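Local structure of BexL (Amycolatopsis orientalis, 4XRW) at residues P53-D58 and V237-P242; T176-I181 and G273-S278; K186-F191 and G319-H324; H244-K249 and G262-A267. The protein probably catalyses the regiospecific cyclisation and aromatisation of a polyketide intermediate in BE-7585A biosynthesis, as a di-domain aromatase/cyclase with two helix-grip folds. All coordinates share one frame; numbering follows the deposited sequence.

Contact 1: residues P53-D58 and V237-P242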
loop_
_atom_site.group_PDB
_atom_site.type_symbol
_atom_site.label_atom_id
_atom_site.label_comp_id
_atom_site.label_asym_id
_atom_site.label_seq_id
_atom_site.Cartn_x
_atom_site.Cartn_y
_atom_site.Cartn_z
ATOM N N PRO A 53 1.770 -5.979 2.978
ATOM C CA PRO A 53 3.116 -5.423 2.810
ATOM C C PRO A 53 3.303 -4.474 1.629
ATOM O O PRO A 53 4.283 -3.740 1.618
ATOM C CB PRO A 53 3.998 -6.666 2.620
ATOM C CG PRO A 53 3.187 -7.796 3.204
ATOM C CD PRO A 53 1.761 -7.439 2.816
ATOM N N THR A 54 2.424 -4.516 0.643
ATOM C CA THR A 54 2.654 -3.797 -0.610
ATOM C C THR A 54 2.365 -2.309 -0.424
ATOM O O THR A 54 1.294 -1.915 0.028
ATOM C CB THR A 54 1.798 -4.355 -1.763
ATOM O OG1 THR A 54 2.071 -5.761 -1.935
ATOM C CG2 THR A 54 2.135 -3.654 -3.030
ATOM N N VAL A 55 3.329 -1.483 -0.807
ATOM C CA VAL A 55 3.128 -0.024 -0.771
ATOM C C VAL A 55 2.682 0.526 -2.125
ATOM O O VAL A 55 1.803 1.407 -2.197
ATOM C CB VAL A 55 4.404 0.691 -0.290
ATOM C CG1 VAL A 55 4.182 2.183 -0.237
ATOM C CG2 VAL A 55 4.802 0.143 1.105
ATOM N N PHE A 56 3.261 0.040 -3.213
ATOM C CA PHE A 56 2.879 0.528 -4.543
ATOM C C PHE A 56 3.427 -0.430 -5.598
ATOM O O PHE A 56 4.423 -1.089 -5.359
ATOM C CB PHE A 56 3.425 1.935 -4.777
ATOM C CG PHE A 56 3.008 2.568 -6.059
ATOM C CD1 PHE A 56 1.679 2.835 -6.306
ATOM C CD2 PHE A 56 3.950 2.954 -7.002
ATOM C CE1 PHE A 56 1.292 3.440 -7.491
ATOM C CE2 PHE A 56 3.545 3.560 -8.179
ATOM C CZ PHE A 56 2.210 3.785 -8.401
ATOM N N VAL A 57 2.764 -0.476 -6.754
ATOM C CA VAL A 57 3.206 -1.279 -7.865
ATOM C C VAL A 57 3.120 -0.429 -9.106
ATOM O O VAL A 57 2.105 0.232 -9.323
ATOM C CB VAL A 57 2.335 -2.558 -8.086
ATOM C CG1 VAL A 57 3.006 -3.468 -9.137
ATOM C CG2 VAL A 57 2.116 -3.312 -6.799
ATOM N N ASP A 58 4.157 -0.388 -9.918
ATOM C CA ASP A 58 3.880 0.194 -11.254
ATOM C C ASP A 58 4.535 -0.614 -12.334
ATOM O O ASP A 58 5.172 -1.636 -12.061
ATOM C CB ASP A 58 4.260 1.678 -11.325
ATOM C CG ASP A 58 5.736 1.921 -11.371
ATOM O OD1 ASP A 58 6.501 0.997 -11.053
ATOM O OD2 ASP A 58 6.126 3.063 -11.729
ATOM N N VAL A 237 5.454 4.234 5.101
ATOM C CA VAL A 237 6.488 4.015 4.102
ATOM C C VAL A 237 6.027 4.728 2.830
ATOM O O VAL A 237 4.857 4.595 2.440
ATOM C CB VAL A 237 6.724 2.513 3.857
ATOM C CG1 VAL A 237 7.623 2.309 2.655
ATOM C CG2 VAL A 237 7.300 1.871 5.113
ATOM N N ARG A 238 6.890 5.554 2.260
ATOM C CA ARG A 238 6.560 6.352 1.087
ATOM C C ARG A 238 7.487 6.024 -0.083
ATOM O O ARG A 238 8.676 5.758 0.086
ATOM C CB ARG A 238 6.653 7.867 1.416
ATOM C CG ARG A 238 6.061 8.212 2.747
ATOM C CD ARG A 238 5.637 9.701 2.842
ATOM N NE ARG A 238 6.780 10.570 2.582
ATOM C CZ ARG A 238 6.724 11.899 2.522
ATOM N NH1 ARG A 238 5.577 12.518 2.680
ATOM N NH2 ARG A 238 7.819 12.599 2.296
ATOM N N VAL A 239 6.902 6.054 -1.259
ATOM C CA VAL A 239 7.609 5.932 -2.496
ATOM C C VAL A 239 7.464 7.249 -3.288
ATOM O O VAL A 239 6.346 7.665 -3.639
ATOM C CB VAL A 239 7.069 4.764 -3.335
ATOM C CG1 VAL A 239 7.955 4.558 -4.512
ATOM C CG2 VAL A 239 6.968 3.451 -2.496
ATOM N N CYS A 240 8.604 7.846 -3.599
ATOM C CA CYS A 240 8.673 9.199 -4.157
ATOM C C CYS A 240 9.153 9.189 -5.625
ATOM O O CYS A 240 10.182 8.600 -5.959
ATOM C CB CYS A 240 9.607 10.031 -3.271
ATOM S SG CYS A 240 9.138 9.928 -1.517
ATOM N N PHE A 241 8.406 9.870 -6.473
ATOM C CA PHE A 241 8.658 9.960 -7.917
ATOM C C PHE A 241 8.775 11.461 -8.282
ATOM O O PHE A 241 7.767 12.123 -8.425
ATOM C CB PHE A 241 7.526 9.328 -8.691
ATOM C CG PHE A 241 7.330 7.851 -8.402
ATOM C CD1 PHE A 241 8.025 6.894 -9.124
ATOM C CD2 PHE A 241 6.471 7.437 -7.416
ATOM C CE1 PHE A 241 7.858 5.531 -8.870
ATOM C CE2 PHE A 241 6.296 6.058 -7.149
ATOM C CZ PHE A 241 6.997 5.121 -7.880
ATOM N N PRO A 242 10.004 11.978 -8.375
ATOM C CA PRO A 242 10.246 13.395 -8.677
ATOM C C PRO A 242 9.665 13.763 -10.025
ATOM O O PRO A 242 9.935 12.990 -10.934
ATOM C CB PRO A 242 11.756 13.501 -8.730
ATOM C CG PRO A 242 12.264 12.351 -7.983
ATOM C CD PRO A 242 11.251 11.263 -8.077
#
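Val-55 holds CG1 anti to its backbone N (chi1 -179°), which leaves CG2 beside that N and splits the two methyls between two partners. CG2 of Val-55 meets CG1 of Val-237 at 3.9 Å. CG1 of Val-55 meets CG2 of Val-239 at 3.8 Å and also lies 3.7 Å from the carbonyl O of Val-237. The side chains of Val-55 and Val-237 cross at about a right angle. Phe-56 also carries its ring trans to the backbone N, while Phe-241 turns its ring back beside its own N (chi1 -61°). The two rings meet through CE2 of Phe-56 and CZ of Phe-241, 3.8 Å apart. Their planes stand at 67° and their centroids are 5.7 Å apart, an oblique pair.

The two strands belong to different sheets, one in each helix-grip half. Strand 54-59 is an edge strand of the N-terminal sheet, and strand 231-241 is an inner strand of the C-terminal sheet. They run roughly parallel, but their axes stay 7.4 Å apart. The strands therefore meet through side chains, with one methyl also against a backbone carbonyl. A classic beta bulge, in which Val-55 and Phe-56 both face Trp-72, lets these two consecutive residues both point toward the second sheet.

Asp-58 comes to the Phe-241 ring from the opposite direction, and OD2 of Asp-58 is 4.2 Å from CE1 of Phe-241. Phe-241 also has Trp-72 edge-to-face and Arg-245 as a cation-pi partner. Nearby, Lys-249 reaches across from the C-terminal half to donate a hydrogen bond to the carbonyl O of Thr-54.

Contact 2: residues T176-I181 and G273-S278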
loop_
_atom_site.group_PDB
_atom_site.type_symbol
_atom_site.label_atom_id
_atom_site.label_comp_id
_atom_site.label_asym_id
_atom_site.label_seq_id
_atom_site.Cartn_x
_atom_site.Cartn_y
_atom_site.Cartn_z
ATOM N N THR A 176 -10.345 12.691 -1.773
ATOM C CA THR A 176 -9.225 13.519 -2.218
ATOM C C THR A 176 -9.453 15.000 -1.869
ATOM O O THR A 176 -10.573 15.491 -1.968
ATOM C CB THR A 176 -9.011 13.382 -3.727
ATOM O OG1 THR A 176 -8.751 12.007 -4.065
ATOM C CG2 THR A 176 -7.860 14.236 -4.196
ATOM N N ASP A 177 -8.399 15.693 -1.438
ATOM C CA ASP A 177 -8.449 17.161 -1.277
ATOM C C ASP A 177 -7.477 17.777 -2.260
ATOM O O ASP A 177 -6.397 17.242 -2.454
ATOM C CB ASP A 177 -8.113 17.576 0.145
ATOM C CG ASP A 177 -9.212 17.241 1.122
ATOM O OD1 ASP A 177 -10.301 17.854 1.049
ATOM O OD2 ASP A 177 -8.983 16.388 1.982
ATOM N N THR A 178 -7.858 18.886 -2.896
ATOM C CA THR A 178 -7.062 19.476 -3.946
ATOM C C THR A 178 -6.873 20.956 -3.643
ATOM O O THR A 178 -7.773 21.585 -3.093
ATOM C CB THR A 178 -7.738 19.317 -5.329
ATOM O OG1 THR A 178 -7.681 17.944 -5.735
ATOM C CG2 THR A 178 -7.053 20.157 -6.379
ATOM N N VAL A 179 -5.702 21.478 -3.986
ATOM C CA VAL A 179 -5.494 22.924 -3.996
ATOM C C VAL A 179 -4.702 23.309 -5.215
ATOM O O VAL A 179 -3.818 22.580 -5.666
ATOM C CB VAL A 179 -4.801 23.421 -2.708
ATOM C CG1 VAL A 179 -5.506 22.890 -1.482
ATOM C CG2 VAL A 179 -3.359 23.052 -2.662
ATOM N N ARG A 180 -5.007 24.484 -5.765
ATOM C CA ARG A 180 -4.237 25.015 -6.870
ATOM C C ARG A 180 -3.133 25.909 -6.311
ATOM O O ARG A 180 -3.378 26.726 -5.427
ATOM C CB ARG A 180 -5.149 25.780 -7.844
ATOM C CG ARG A 180 -6.382 24.964 -8.246
ATOM C CD ARG A 180 -6.182 24.238 -9.573
ATOM N NE ARG A 180 -5.879 25.178 -10.654
ATOM C CZ ARG A 180 -6.311 25.062 -11.909
ATOM N NH1 ARG A 180 -7.083 24.040 -12.266
ATOM N NH2 ARG A 180 -5.972 25.979 -12.807
ATOM N N ILE A 181 -1.931 25.701 -6.815
ATOM C CA ILE A 181 -0.747 26.410 -6.356
ATOM C C ILE A 181 -0.063 27.032 -7.544
ATOM O O ILE A 181 0.315 26.344 -8.486
ATOM C CB ILE A 181 0.214 25.473 -5.621
ATOM C CG1 ILE A 181 -0.524 24.810 -4.449
ATOM C CG2 ILE A 181 1.501 26.242 -5.187
ATOM C CD1 ILE A 181 0.290 23.795 -3.673
ATOM N N GLY A 273 0.215 26.865 -13.607
ATOM C CA GLY A 273 0.261 26.493 -12.189
ATOM C C GLY A 273 0.451 24.997 -11.901
ATOM O O GLY A 273 0.782 24.211 -12.790
ATOM N N THR A 274 0.256 24.612 -10.642
ATOM C CA THR A 274 0.281 23.199 -10.215
ATOM C C THR A 274 -1.058 22.873 -9.561
ATOM O O THR A 274 -1.549 23.689 -8.778
ATOM C CB THR A 274 1.441 22.942 -9.191
ATOM O OG1 THR A 274 2.713 23.023 -9.850
ATOM C CG2 THR A 274 1.298 21.589 -8.477
ATOM N N THR A 275 -1.678 21.716 -9.844
ATOM C CA THR A 275 -2.758 21.299 -8.959
ATOM C C THR A 275 -2.212 20.142 -8.110
ATOM O O THR A 275 -1.689 19.144 -8.616
ATOM C CB THR A 275 -4.087 20.964 -9.696
ATOM O OG1 THR A 275 -4.478 19.616 -9.462
ATOM C CG2 THR A 275 -3.991 21.250 -11.161
ATOM N N ALA A 276 -2.238 20.392 -6.814
ATOM C CA ALA A 276 -1.705 19.479 -5.809
ATOM C C ALA A 276 -2.869 18.804 -5.142
ATOM O O ALA A 276 -3.804 19.446 -4.703
ATOM C CB ALA A 276 -0.836 20.230 -4.777
ATOM N N SER A 277 -2.804 17.482 -5.039
ATOM C CA SER A 277 -3.843 16.746 -4.383
ATOM C C SER A 277 -3.299 15.740 -3.384
ATOM O O SER A 277 -2.192 15.276 -3.528
ATOM C CB SER A 277 -4.691 16.016 -5.436
ATOM O OG SER A 277 -3.869 15.166 -6.219
ATOM N N SER A 278 -4.115 15.449 -2.389
ATOM C CA SER A 278 -3.863 14.452 -1.358
ATOM C C SER A 278 -5.039 13.495 -1.338
ATOM O O SER A 278 -6.155 13.898 -0.984
ATOM C CB SER A 278 -3.708 15.111 -0.002
ATOM O OG SER A 278 -3.538 14.185 1.040
HETATM O O HOH W 1 -6.894 14.668 1.682
#
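Arg-180 and Thr-275 lie side by side and point the same way, with CD of Arg-180 3.9 Å from CB of Thr-275. The arginine chain bends at chi2 (-96°) and again at chi3, which lays its CD along the threonine. Thr-178 stands on the same face. OG1 of Thr-178 is 3.6 Å from CB of Ser-277, and its CG2 approaches OG1 of Thr-275 obliquely.

On the other face, Ile-181 sends CD1 to within 3.9 Å of CB of Ala-276. Val-179 is the direct cross-strand partner of that alanine, and its CG2 is 4.3 Å from the same CB. Leu-318 of helix 299-326 and Val-188 of helix 185-193 also pack on Ala-276.

These are the first and last strands, in chain order, of the C-terminal helix-grip sheet, and they lie side by side in it, antiparallel. Three hydrogen-bonded pairs, Asp-177 with Ser-278, Val-179 with Ala-276 and Ile-181 with Thr-274, alternate with two non-hydrogen-bonded ones. The bond from Ile-181 N to Thr-274 O is 2.8 Å long and nearly straight, at 175°.

One water donates both to OD2 of Asp-177 and to the carbonyl O of Ser-278. The same OD2 is hydrogen-bonded to Ser-311, and OG of Ser-278 to Ser-314, both on helix 299-326.

Contact 3: residues K186-F191 and G319-H324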
loop_
_atom_site.group_PDB
_atom_site.type_symbol
_atom_site.label_atom_id
_atom_site.label_comp_id
_atom_site.label_asym_id
_atom_site.label_seq_id
_atom_site.Cartn_x
_atom_site.Cartn_y
_atom_site.Cartn_z
ATOM N N LYS A 186 7.734 21.120 -8.997
ATOM C CA LYS A 186 8.908 20.771 -8.233
ATOM C C LYS A 186 8.934 21.397 -6.839
ATOM O O LYS A 186 9.325 20.750 -5.869
ATOM C CB LYS A 186 10.167 21.159 -8.993
ATOM C CG LYS A 186 11.433 21.025 -8.167
ATOM C CD LYS A 186 12.663 21.181 -9.046
ATOM C CE LYS A 186 13.917 20.680 -8.361
ATOM N NZ LYS A 186 14.155 21.311 -7.059
ATOM N N ASP A 187 8.557 22.665 -6.722
ATOM C CA ASP A 187 8.610 23.303 -5.404
ATOM C C ASP A 187 7.537 22.787 -4.449
ATOM O O ASP A 187 7.744 22.774 -3.237
ATOM C CB ASP A 187 8.504 24.822 -5.559
ATOM C CG ASP A 187 9.656 25.400 -6.388
ATOM O OD1 ASP A 187 10.730 24.755 -6.451
ATOM O OD2 ASP A 187 9.491 26.501 -6.966
ATOM N N VAL A 188 6.399 22.351 -4.977
ATOM C CA VAL A 188 5.360 21.807 -4.151
ATOM C C VAL A 188 5.750 20.377 -3.722
ATOM O O VAL A 188 5.695 20.009 -2.547
ATOM C CB VAL A 188 4.017 21.782 -4.889
ATOM C CG1 VAL A 188 2.955 21.258 -3.975
ATOM C CG2 VAL A 188 3.650 23.204 -5.425
ATOM N N TYR A 189 6.138 19.585 -4.707
ATOM C CA TYR A 189 6.689 18.246 -4.454
ATOM C C TYR A 189 7.763 18.256 -3.376
ATOM O O TYR A 189 7.722 17.457 -2.443
ATOM C CB TYR A 189 7.275 17.671 -5.747
ATOM C CG TYR A 189 8.028 16.359 -5.568
ATOM C CD1 TYR A 189 7.356 15.131 -5.656
ATOM C CD2 TYR A 189 9.376 16.350 -5.287
ATOM C CE1 TYR A 189 8.056 13.915 -5.482
ATOM C CE2 TYR A 189 10.074 15.162 -5.114
ATOM C CZ TYR A 189 9.406 13.954 -5.223
ATOM O OH TYR A 189 10.113 12.791 -5.055
ATOM N N ASP A 190 8.778 19.127 -3.530
ATOM C CA ASP A 190 9.881 19.184 -2.584
ATOM C C ASP A 190 9.401 19.449 -1.175
ATOM O O ASP A 190 9.949 18.910 -0.222
ATOM C CB ASP A 190 10.911 20.263 -2.952
ATOM C CG ASP A 190 11.787 19.891 -4.173
ATOM O OD1 ASP A 190 11.841 18.710 -4.598
ATOM O OD2 ASP A 190 12.442 20.811 -4.704
ATOM N N PHE A 191 8.402 20.306 -1.010
ATOM C CA PHE A 191 7.880 20.575 0.328
ATOM C C PHE A 191 7.331 19.294 0.996
ATOM O O PHE A 191 7.540 19.075 2.186
ATOM C CB PHE A 191 6.770 21.646 0.266
ATOM C CG PHE A 191 6.208 22.022 1.598
ATOM C CD1 PHE A 191 5.153 21.310 2.176
ATOM C CD2 PHE A 191 6.727 23.105 2.299
ATOM C CE1 PHE A 191 4.648 21.653 3.396
ATOM C CE2 PHE A 191 6.222 23.458 3.526
ATOM C CZ PHE A 191 5.169 22.749 4.080
ATOM N N GLY A 319 -2.012 23.711 2.286
ATOM C CA GLY A 319 -2.016 25.166 2.503
ATOM C C GLY A 319 -0.631 25.715 2.790
ATOM O O GLY A 319 -0.231 26.758 2.239
ATOM N N PHE A 320 0.120 25.021 3.643
ATOM C CA PHE A 320 1.488 25.414 3.949
ATOM C C PHE A 320 2.417 25.151 2.795
ATOM O O PHE A 320 3.360 25.903 2.584
ATOM C CB PHE A 320 1.992 24.747 5.236
ATOM C CG PHE A 320 1.323 25.284 6.484
ATOM C CD1 PHE A 320 1.448 26.629 6.837
ATOM C CD2 PHE A 320 0.559 24.460 7.282
ATOM C CE1 PHE A 320 0.782 27.139 7.960
ATOM C CE2 PHE A 320 -0.108 24.949 8.407
ATOM C CZ PHE A 320 0.016 26.285 8.754
ATOM N N ALA A 321 2.147 24.115 1.998
ATOM C CA ALA A 321 2.902 23.890 0.787
ATOM C C ALA A 321 2.686 25.036 -0.214
ATOM O O ALA A 321 3.637 25.498 -0.841
ATOM C CB ALA A 321 2.529 22.557 0.146
ATOM N N LYS A 322 1.434 25.462 -0.360
ATOM C CA LYS A 322 1.088 26.607 -1.204
ATOM C C LYS A 322 1.833 27.849 -0.737
ATOM O O LYS A 322 2.515 28.530 -1.539
ATOM C CB LYS A 322 -0.421 26.845 -1.180
ATOM C CG LYS A 322 -0.904 27.955 -2.107
ATOM C CD LYS A 322 -2.415 28.052 -2.042
ATOM C CE LYS A 322 -2.897 29.365 -2.584
ATOM N NZ LYS A 322 -2.692 29.416 -4.015
ATOM N N ASP A 323 1.735 28.145 0.557
ATOM C CA ASP A 323 2.357 29.351 1.106
ATOM C C ASP A 323 3.865 29.333 0.849
ATOM O O ASP A 323 4.473 30.338 0.531
ATOM C CB ASP A 323 2.113 29.452 2.610
ATOM C CG ASP A 323 0.699 29.901 2.987
ATOM O OD1 ASP A 323 -0.106 30.307 2.113
ATOM O OD2 ASP A 323 0.408 29.870 4.218
ATOM N N HIS A 324 4.475 28.160 1.013
ATOM C CA HIS A 324 5.909 28.026 0.862
ATOM C C HIS A 324 6.364 28.167 -0.595
ATOM O O HIS A 324 7.331 28.861 -0.889
ATOM C CB HIS A 324 6.358 26.661 1.411
ATOM C CG HIS A 324 7.835 26.456 1.339
ATOM N ND1 HIS A 324 8.444 25.797 0.296
ATOM C CD2 HIS A 324 8.823 26.851 2.167
ATOM C CE1 HIS A 324 9.749 25.789 0.488
ATOM N NE2 HIS A 324 10.005 26.433 1.612
#
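Helices 185-193 and 299-326 pass with their local axes 9.2 Å apart at 131°, and the backbones come nearest at Val-188 and Ala-321, whose CA atoms are 5.9 Å apart. Phe-191 carries most of the contact. Its ring projects from the short helix with CG anti to the backbone N, which lays it on the backbone of the long helix.

One face of the ring lies on Ala-321. The CA of Ala-321 is 3.8 Å from the centroid of the Phe-191 ring and 14° off the ring normal, a CH-pi contact. The methyl CB of Ala-321 comes to CD1 of Phe-191 at 3.5 Å. Further along the rim, CZ of Phe-191 touches CB of Phe-320 at 3.9 Å. The phenyl group of Phe-320 itself leads away and packs on Leu-202 and Pro-203. CD2 of Phe-191 is 3.7 Å from CG of His-324. The phenyl and imidazole planes are 46° apart and the side chains meet obliquely. Val-188 adds its CG1, 4.3 Å from CB of Ala-321, and packs on Ile-181 of the sheet.

Helix 299-326 is the long C-terminal helix that the curved sheet grips in a helix-grip fold, and helix 185-193 packs beside it. Arg-201 of helix 198-201 touches both Phe-191 and His-324. Within the short helix, the syn lone pair of OD2 of Asp-190 takes NZ of Lys-186 in a salt bridge.

Between these two helical segments the contact is apolar and aromatic. Its fit depends on shape: the small side chain of Ala-321 lets the Phe-191 ring lie close against the helix backbone, while Lys-186 and Asp-190 pair with each other away from this interface.

Contact 4: residues H244-K249 and G262-A267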
loop_
_atom_site.group_PDB
_atom_site.type_symbol
_atom_site.label_atom_id
_atom_site.label_comp_id
_atom_site.label_asym_id
_atom_site.label_seq_id
_atom_site.Cartn_x
_atom_site.Cartn_y
_atom_site.Cartn_z
ATOM N N HIS A 244 6.278 14.463 -9.340
ATOM C CA HIS A 244 4.860 14.374 -9.606
ATOM C C HIS A 244 4.010 13.484 -8.686
ATOM O O HIS A 244 2.766 13.577 -8.689
ATOM C CB HIS A 244 4.692 13.945 -11.069
ATOM C CG HIS A 244 5.116 12.534 -11.349
ATOM N ND1 HIS A 244 4.229 11.480 -11.321
ATOM C CD2 HIS A 244 6.320 12.006 -11.677
ATOM C CE1 HIS A 244 4.866 10.360 -11.615
ATOM N NE2 HIS A 244 6.137 10.651 -11.836
ATOM N N ARG A 245 4.634 12.631 -7.880
ATOM C CA ARG A 245 3.857 11.707 -7.103
ATOM C C ARG A 245 4.608 11.189 -5.906
ATOM O O ARG A 245 5.783 10.913 -5.983
ATOM C CB ARG A 245 3.432 10.530 -7.981
ATOM C CG ARG A 245 2.495 9.554 -7.324
ATOM C CD ARG A 245 2.065 8.486 -8.360
ATOM N NE ARG A 245 3.210 7.758 -8.905
ATOM C CZ ARG A 245 3.270 7.198 -10.117
ATOM N NH1 ARG A 245 2.240 7.265 -10.958
ATOM N NH2 ARG A 245 4.381 6.566 -10.490
ATOM N N ILE A 246 3.881 11.062 -4.809
ATOM C CA ILE A 246 4.382 10.391 -3.609
ATOM C C ILE A 246 3.270 9.472 -3.129
ATOM O O ILE A 246 2.150 9.916 -2.828
ATOM C CB ILE A 246 4.773 11.371 -2.486
ATOM C CG1 ILE A 246 5.889 12.288 -2.934
ATOM C CG2 ILE A 246 5.181 10.600 -1.220
ATOM C CD1 ILE A 246 6.126 13.405 -2.018
ATOM N N VAL A 247 3.560 8.170 -3.102
ATOM C CA VAL A 247 2.600 7.163 -2.695
ATOM C C VAL A 247 3.006 6.589 -1.342
ATOM O O VAL A 247 4.209 6.404 -1.104
ATOM C CB VAL A 247 2.524 5.985 -3.718
ATOM C CG1 VAL A 247 1.480 4.964 -3.245
ATOM C CG2 VAL A 247 2.190 6.488 -5.119
ATOM N N TYR A 248 2.066 6.345 -0.450
ATOM C CA TYR A 248 2.452 5.850 0.867
ATOM C C TYR A 248 1.441 4.916 1.473
ATOM O O TYR A 248 0.284 4.811 1.011
ATOM C CB TYR A 248 2.734 7.020 1.832
ATOM C CG TYR A 248 1.537 7.905 2.133
ATOM C CD1 TYR A 248 0.763 7.691 3.256
ATOM C CD2 TYR A 248 1.200 8.957 1.285
ATOM C CE1 TYR A 248 -0.330 8.516 3.549
ATOM C CE2 TYR A 248 0.110 9.786 1.563
ATOM C CZ TYR A 248 -0.653 9.541 2.692
ATOM O OH TYR A 248 -1.735 10.335 2.997
ATOM N N LYS A 249 1.915 4.200 2.484
ATOM C CA LYS A 249 1.089 3.327 3.293
ATOM C C LYS A 249 1.466 3.510 4.740
ATOM O O LYS A 249 2.671 3.530 5.070
ATOM C CB LYS A 249 1.257 1.842 2.893
ATOM C CG LYS A 249 0.629 0.885 3.897
ATOM C CD LYS A 249 0.650 -0.555 3.408
ATOM C CE LYS A 249 -0.522 -0.897 2.510
ATOM N NZ LYS A 249 -0.556 -2.362 2.096
ATOM N N GLY A 262 -2.323 6.330 0.924
ATOM C CA GLY A 262 -2.538 7.648 0.355
ATOM C C GLY A 262 -1.607 7.940 -0.789
ATOM O O GLY A 262 -0.664 7.193 -1.081
ATOM N N ARG A 263 -1.877 9.050 -1.463
ATOM C CA ARG A 263 -1.137 9.444 -2.623
ATOM C C ARG A 263 -1.168 10.987 -2.721
ATOM O O ARG A 263 -2.245 11.589 -2.624
ATOM C CB ARG A 263 -1.738 8.793 -3.860
ATOM C CG ARG A 263 -1.222 9.272 -5.181
ATOM C CD ARG A 263 -1.919 8.477 -6.276
ATOM N NE ARG A 263 -1.331 8.666 -7.594
ATOM C CZ ARG A 263 -1.048 7.683 -8.450
ATOM N NH1 ARG A 263 -1.279 6.404 -8.132
ATOM N NH2 ARG A 263 -0.519 7.983 -9.637
ATOM N N TRP A 264 0.005 11.578 -2.866
ATOM C CA TRP A 264 0.140 12.996 -3.225
ATOM C C TRP A 264 0.415 13.056 -4.722
ATOM O O TRP A 264 1.294 12.336 -5.209
ATOM C CB TRP A 264 1.286 13.678 -2.476
ATOM C CG TRP A 264 1.226 13.638 -0.976
ATOM C CD1 TRP A 264 1.738 12.659 -0.158
ATOM C CD2 TRP A 264 0.653 14.611 -0.114
ATOM N NE1 TRP A 264 1.491 12.960 1.152
ATOM C CE2 TRP A 264 0.827 14.158 1.203
ATOM C CE3 TRP A 264 -0.017 15.814 -0.330
ATOM C CZ2 TRP A 264 0.368 14.878 2.309
ATOM C CZ3 TRP A 264 -0.462 16.538 0.774
ATOM C CH2 TRP A 264 -0.279 16.066 2.062
ATOM N N ASP A 265 -0.282 13.931 -5.449
ATOM C CA ASP A 265 -0.030 14.139 -6.867
ATOM C C ASP A 265 0.176 15.625 -7.128
ATOM O O ASP A 265 -0.476 16.449 -6.507
ATOM C CB ASP A 265 -1.166 13.602 -7.738
ATOM C CG ASP A 265 -1.210 12.090 -7.747
ATOM O OD1 ASP A 265 -0.343 11.459 -8.400
ATOM O OD2 ASP A 265 -2.101 11.540 -7.073
ATOM N N PHE A 266 1.131 15.928 -7.988
ATOM C CA PHE A 266 1.481 17.310 -8.333
ATOM C C PHE A 266 1.477 17.368 -9.831
ATOM O O PHE A 266 2.370 16.846 -10.486
ATOM C CB PHE A 266 2.827 17.713 -7.746
ATOM C CG PHE A 266 2.973 17.314 -6.309
ATOM C CD1 PHE A 266 2.445 18.086 -5.311
ATOM C CD2 PHE A 266 3.606 16.119 -5.962
ATOM C CE1 PHE A 266 2.562 17.705 -3.982
ATOM C CE2 PHE A 266 3.718 15.732 -4.628
ATOM C CZ PHE A 266 3.195 16.530 -3.647
ATOM N N ALA A 267 0.411 17.944 -10.360
ATOM C CA ALA A 267 0.181 17.983 -11.803
ATOM C C ALA A 267 0.410 19.404 -12.334
ATOM O O ALA A 267 -0.219 20.334 -11.856
ATOM C CB ALA A 267 -1.218 17.529 -12.092
HETATM O O HOH W 2 1.366 11.912 -10.727
#
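The carbonyl O of His-244 is gripped twice. The backbone N of Phe-266 donates to O of His-244 across the strands at 2.9 Å. A water donates to the same O of His-244 at 3.0 Å. That water also donates to OD1 of Asp-265 and lies in the plane of the His-244 ring at ND1. One water thus joins the residue just before the first strand to an acid on the second.

Asp-265 in turn holds Arg-263. NE of Arg-263 donates to OD1 of Asp-265 at 3.1 Å, almost straight at 170° and onto the syn lone pair. The guanidinium of Arg-263 lies with one face toward CD of Arg-245, at a doubtfully short distance. The two guanidinium planes are 83° apart, and the carboxylate of Asp-265 probably offsets some of their charge.

On the opposite face of the sheet, the Tyr-248 ring lies over Gly-262, whose CA is 3.8 Å from its centroid. With CG between its backbone N and carbonyl carbon (chi1 64°), the ring folds back over the glycine. CE2 of Tyr-248 then reaches NE1 of Trp-264 at 3.5 Å.

The two strands form an antiparallel beta hairpin inside the C-terminal sheet, flanked by strands 231-241 and 274-284. Ile-246, Trp-264 and Phe-266 pack under helix 185-193, while Arg-245, Val-247 and Arg-263 meet Phe-56 of the N-terminal half.

Contacts 2, 3 and 4 all lie in the C-terminal half. Contact 1 joins that half to the N-terminal one. Strands 231-241, 245-250, 257-268, 274-284 and 172-181 are successive neighbours in one antiparallel sheet, so contacts 1, 4 and 2 follow one another across it. The centres of contacts 1 and 4 are about 9 Å apart, those of 4 and 2 about 11 Å, and those of 1 and 2 about 20 Å. Contact 3 lies on the helical side, with its centre about 10 Å from that of contact 2. Along the chain, contact 4 is nested within the loops closed by contacts 2 and 3. The arrangement is that of a helix-grip fold docked against its partner domain.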